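Long-range contact in FMN-dependent NADH:quinone oxidoreductase 1 (Bacillus anthracis, PDB 3U7I), which probably uses FMN and NADH to reduce electrophilic quinones, protecting against thiol-specific stress, and to cleave the azo bond of aromatic azo compounds: residues N5-V16 with N41-D51. Sequence-based numbering, arbitrary orientation.
Sequences NKTLIINAHPKV and NETIEQINLYD
Strands 6-11 and 43-48 pair in parallel, K6 beside T43 through N11 beside N48, with axes 4.5 Å apart and a ladder of N-H···O=C bonds from T43 N on N5 O to L49 N on N11 O. Helix 22-37 connects them in a beta-alpha-beta crossover, and 43-48 is the outermost strand of the flavodoxin-like sheet within this chain. On the face of K6, L8 and I10, K6 bends at chi3 (-65°) and its NZ meets E45 OE2 at 2.8 Å from above the carboxylate plane; S94 and Q91 give this ion pair further partners. Farther along, I47 CG2 lies 4.2 Å from I10 CG1, and L49 CD1 rests 3.8 Å from I10 CG2 and also touches A12 CB; L49 packs as well on L113 and Y116 of helix 111-120. E42, just before the second strand, bends at chi2 (80°) to bring OE2 to T7 OG1, which donates to its anti side at 2.6 Å, somewhat out of the carboxylate plane, and also bonds Y34. On the face of T7, I9 and N11, the aliphatic part of Q46 lies across I9, both touching F27. Q46 NE2 donates nearly straight to N48 OD1 (2.8 Å, 164°), using a lone pair in the carbonyl plane; N11 ND2 reaches the same oxygen from above that plane, at 3.2 Å, in a bent bond. The other bond of N11 ND2, to V16 O, and the Asx turn from H13 N to N11 OD1 fix this amide. Beyond the strands, P14 CA sits over a face of the Y50 ring, 3.9 Å from its centroid, a CH-pi contact flanked by I57 of the second subunit. With two N-H donors on N48 OD1, one of them also tying V16 O, a polar network links the edge strand to the loop whose H13 packs against S23, a predicted FMN-binding residue.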
loop_
_atom_site.group_PDB
_atom_site.type_symbol
_atom_site.label_atom_id
_atom_site.label_comp_id
_atom_site.label_asym_id
_atom_site.label_seq_id
_atom_site.Cartn_x
_atom_site.Cartn_y
_atom_site.Cartn_z
ATOM N N ASN C 5 -1.623 29.459 -3.884
ATOM C CA ASN C 5 -0.187 29.544 -3.598
ATOM C C ASN C 5 0.137 28.832 -2.289
ATOM O O ASN C 5 0.526 29.466 -1.304
ATOM C CB ASN C 5 0.250 31.002 -3.507
ATOM C CG ASN C 5 0.360 31.656 -4.859
ATOM O OD1 ASN C 5 0.981 31.115 -5.766
ATOM N ND2 ASN C 5 -0.248 32.821 -5.005
ATOM N N LYS C 6 -0.028 27.515 -2.286
ATOM C CA LYS C 6 -0.005 26.747 -1.062
ATOM C C LYS C 6 0.758 25.453 -1.268
ATOM O O LYS C 6 0.526 24.759 -2.258
ATOM C CB LYS C 6 -1.439 26.419 -0.626
ATOM C CG LYS C 6 -1.499 25.647 0.695
ATOM C CD LYS C 6 -2.863 25.022 0.951
ATOM C CE LYS C 6 -3.946 26.066 1.134
ATOM N NZ LYS C 6 -5.150 25.458 1.779
ATOM N N THR C 7 1.657 25.134 -0.335
ATOM C CA THR C 7 2.380 23.865 -0.340
ATOM C C THR C 7 1.800 22.967 0.733
ATOM O O THR C 7 1.512 23.421 1.836
ATOM C CB THR C 7 3.878 24.084 -0.050
ATOM O OG1 THR C 7 4.414 25.006 -1.000
ATOM C CG2 THR C 7 4.664 22.772 -0.133
ATOM N N LEU C 8 1.623 21.695 0.418
ATOM C CA LEU C 8 1.086 20.769 1.402
ATOM C C LEU C 8 2.089 19.662 1.712
ATOM O O LEU C 8 2.540 18.947 0.816
ATOM C CB LEU C 8 -0.254 20.181 0.926
ATOM C CG LEU C 8 -0.933 19.090 1.766
ATOM C CD1 LEU C 8 -1.335 19.598 3.153
ATOM C CD2 LEU C 8 -2.137 18.500 1.024
ATOM N N ILE C 9 2.442 19.546 2.986
ATOM C CA ILE C 9 3.303 18.464 3.455
ATOM C C ILE C 9 2.432 17.262 3.807
ATOM O O ILE C 9 1.532 17.362 4.648
ATOM C CB ILE C 9 4.127 18.864 4.720
ATOM C CG1 ILE C 9 4.663 20.300 4.613
ATOM C CG2 ILE C 9 5.247 17.838 4.983
ATOM C CD1 ILE C 9 5.479 20.558 3.367
ATOM N N ILE C 10 2.696 16.139 3.145
ATOM C CA ILE C 10 2.056 14.870 3.473
ATOM C C ILE C 10 3.091 13.971 4.145
ATOM O O ILE C 10 3.927 13.349 3.480
ATOM C CB ILE C 10 1.479 14.176 2.228
ATOM C CG1 ILE C 10 0.494 15.099 1.510
ATOM C CG2 ILE C 10 0.827 12.843 2.612
ATOM C CD1 ILE C 10 0.425 14.862 0.006
ATOM N N ASN C 11 3.049 13.947 5.473
ATOM C CA ASN C 11 4.019 13.209 6.269
ATOM C C ASN C 11 3.552 11.774 6.547
ATOM O O ASN C 11 2.658 11.550 7.368
ATOM C CB ASN C 11 4.279 13.962 7.574
ATOM C CG ASN C 11 5.243 13.237 8.488
ATOM O OD1 ASN C 11 5.790 12.183 8.140
ATOM N ND2 ASN C 11 5.474 13.813 9.668
ATOM N N ALA C 12 4.157 10.809 5.865
ATOM C CA ALA C 12 3.731 9.408 5.992
ATOM C C ALA C 12 4.592 8.585 6.972
ATOM O O ALA C 12 4.592 7.350 6.930
ATOM C CB ALA C 12 3.689 8.739 4.619
ATOM N N HIS C 13 5.324 9.267 7.850
ATOM C CA HIS C 13 6.203 8.588 8.795
ATOM C C HIS C 13 5.473 8.253 10.097
ATOM O O HIS C 13 4.939 9.135 10.743
ATOM C CB HIS C 13 7.433 9.445 9.103
ATOM C CG HIS C 13 8.626 8.642 9.522
ATOM N ND1 HIS C 13 8.611 7.807 10.619
ATOM C CD2 HIS C 13 9.861 8.528 8.980
ATOM C CE1 HIS C 13 9.788 7.218 10.740
ATOM N NE2 HIS C 13 10.565 7.638 9.759
ATOM N N PRO C 14 5.454 6.965 10.484
ATOM C CA PRO C 14 4.806 6.556 11.737
ATOM C C PRO C 14 5.301 7.318 12.984
ATOM O O PRO C 14 4.560 7.442 13.961
ATOM C CB PRO C 14 5.164 5.063 11.839
ATOM C CG PRO C 14 5.325 4.625 10.407
ATOM C CD PRO C 14 5.941 5.814 9.700
ATOM N N LYS C 15 6.535 7.815 12.963
ATOM C CA LYS C 15 7.068 8.537 14.117
ATOM C C LYS C 15 6.761 10.035 14.063
ATOM O O LYS C 15 7.174 10.794 14.946
ATOM C CB LYS C 15 8.575 8.320 14.254
ATOM C CG LYS C 15 8.986 6.903 14.611
ATOM C CD LYS C 15 10.392 6.918 15.147
ATOM C CE LYS C 15 10.894 5.530 15.419
ATOM N NZ LYS C 15 12.106 5.587 16.284
ATOM N N VAL C 16 6.054 10.448 13.012
ATOM C CA VAL C 16 5.550 11.817 12.867
ATOM C C VAL C 16 6.647 12.899 12.840
ATOM O O VAL C 16 7.013 13.393 11.775
ATOM C CB VAL C 16 4.486 12.145 13.954
ATOM C CG1 VAL C 16 3.775 13.459 13.638
ATOM C CG2 VAL C 16 3.479 11.003 14.074
ATOM N N ASN C 41 3.714 35.224 -0.837
ATOM C CA ASN C 41 2.339 34.792 -1.075
ATOM C C ASN C 41 2.104 33.318 -0.760
ATOM O O ASN C 41 0.956 32.855 -0.725
ATOM C CB ASN C 41 1.889 35.121 -2.504
ATOM C CG ASN C 41 2.692 34.391 -3.565
ATOM O OD1 ASN C 41 3.424 33.436 -3.283
ATOM N ND2 ASN C 41 2.547 34.837 -4.807
ATOM N N GLU C 42 3.190 32.585 -0.524
ATOM C CA GLU C 42 3.112 31.137 -0.327
ATOM C C GLU C 42 2.790 30.768 1.109
ATOM O O GLU C 42 3.449 31.244 2.038
ATOM C CB GLU C 42 4.438 30.470 -0.714
ATOM C CG GLU C 42 4.389 28.942 -0.693
ATOM C CD GLU C 42 3.734 28.371 -1.945
ATOM O OE1 GLU C 42 3.570 29.127 -2.924
ATOM O OE2 GLU C 42 3.390 27.169 -1.958
ATOM N N THR C 43 1.789 29.911 1.291
ATOM C CA THR C 43 1.511 29.361 2.608
ATOM C C THR C 43 1.790 27.860 2.616
ATOM O O THR C 43 1.938 27.226 1.565
ATOM C CB THR C 43 0.067 29.638 3.082
ATOM O OG1 THR C 43 -0.849 29.233 2.064
ATOM C CG2 THR C 43 -0.138 31.118 3.373
ATOM N N ILE C 44 1.870 27.287 3.810
ATOM C CA ILE C 44 2.190 25.868 3.932
ATOM C C ILE C 44 1.301 25.185 4.965
ATOM O O ILE C 44 1.081 25.712 6.058
ATOM C CB ILE C 44 3.673 25.662 4.322
ATOM C CG1 ILE C 44 4.600 26.331 3.295
ATOM C CG2 ILE C 44 3.976 24.181 4.497
ATOM C CD1 ILE C 44 6.079 26.254 3.651
ATOM N N GLU C 45 0.782 24.016 4.602
ATOM C CA GLU C 45 0.027 23.187 5.533
ATOM C C GLU C 45 0.666 21.808 5.592
ATOM O O GLU C 45 1.396 21.422 4.677
ATOM C CB GLU C 45 -1.438 23.081 5.099
ATOM C CG GLU C 45 -2.132 24.422 5.008
ATOM C CD GLU C 45 -3.567 24.307 4.557
ATOM O OE1 GLU C 45 -4.057 23.164 4.397
ATOM O OE2 GLU C 45 -4.206 25.368 4.368
ATOM N N GLN C 46 0.404 21.077 6.669
ATOM C CA GLN C 46 0.942 19.726 6.827
ATOM C C GLN C 46 -0.091 18.786 7.436
ATOM O O GLN C 46 -0.738 19.112 8.436
ATOM C CB GLN C 46 2.201 19.736 7.700
ATOM C CG GLN C 46 2.744 18.339 8.023
ATOM C CD GLN C 46 4.175 18.375 8.515
ATOM O OE1 GLN C 46 4.910 19.327 8.242
ATOM N NE2 GLN C 46 4.579 17.344 9.249
ATOM N N ILE C 47 -0.239 17.616 6.830
ATOM C CA ILE C 47 -1.082 16.573 7.395
ATOM C C ILE C 47 -0.185 15.425 7.837
ATOM O O ILE C 47 0.677 14.970 7.085
ATOM C CB ILE C 47 -2.182 16.098 6.396
ATOM C CG1 ILE C 47 -3.073 15.015 7.021
ATOM C CG2 ILE C 47 -1.572 15.605 5.088
ATOM C CD1 ILE C 47 -4.228 14.592 6.119
ATOM N N ASN C 48 -0.366 14.990 9.075
ATOM C CA ASN C 48 0.426 13.902 9.628
ATOM C C ASN C 48 -0.398 12.629 9.590
ATOM O O ASN C 48 -1.339 12.477 10.365
ATOM C CB ASN C 48 0.852 14.229 11.060
ATOM C CG ASN C 48 1.894 15.336 11.126
ATOM O OD1 ASN C 48 2.782 15.429 10.276
ATOM N ND2 ASN C 48 1.789 16.180 12.142
ATOM N N LEU C 49 -0.048 11.725 8.676
ATOM C CA LEU C 49 -0.867 10.543 8.408
ATOM C C LEU C 49 -0.931 9.572 9.580
ATOM O O LEU C 49 -1.857 8.771 9.658
ATOM C CB LEU C 49 -0.396 9.810 7.148
ATOM C CG LEU C 49 -0.334 10.653 5.868
ATOM C CD1 LEU C 49 -0.041 9.778 4.643
ATOM C CD2 LEU C 49 -1.621 11.432 5.677
ATOM N N TYR C 50 0.035 9.642 10.494
ATOM C CA TYR C 50 0.042 8.744 11.650
ATOM C C TYR C 50 -0.316 9.462 12.954
ATOM O O TYR C 50 -0.110 8.932 14.049
ATOM C CB TYR C 50 1.385 8.005 11.756
ATOM C CG TYR C 50 1.494 6.896 10.738
ATOM C CD1 TYR C 50 1.857 7.159 9.414
ATOM C CD2 TYR C 50 1.188 5.591 11.090
ATOM C CE1 TYR C 50 1.927 6.132 8.480
ATOM C CE2 TYR C 50 1.247 4.571 10.177
ATOM C CZ TYR C 50 1.617 4.836 8.876
ATOM O OH TYR C 50 1.658 3.776 7.997
ATOM N N ASP C 51 -0.870 10.668 12.822
ATOM C CA ASP C 51 -1.334 11.427 13.981
ATOM C C ASP C 51 -2.705 12.058 13.730
ATOM O O ASP C 51 -3.601 11.971 14.576
ATOM C CB ASP C 51 -0.316 12.507 14.367
ATOM C CG ASP C 51 -0.588 13.107 15.735
ATOM O OD1 ASP C 51 -0.646 12.343 16.729
ATOM O OD2 ASP C 51 -0.749 14.344 15.806
HETATM O O HOH W 1 2.703 10.838 10.129
HETATM O O HOH W 2 6.871 16.549 11.246
#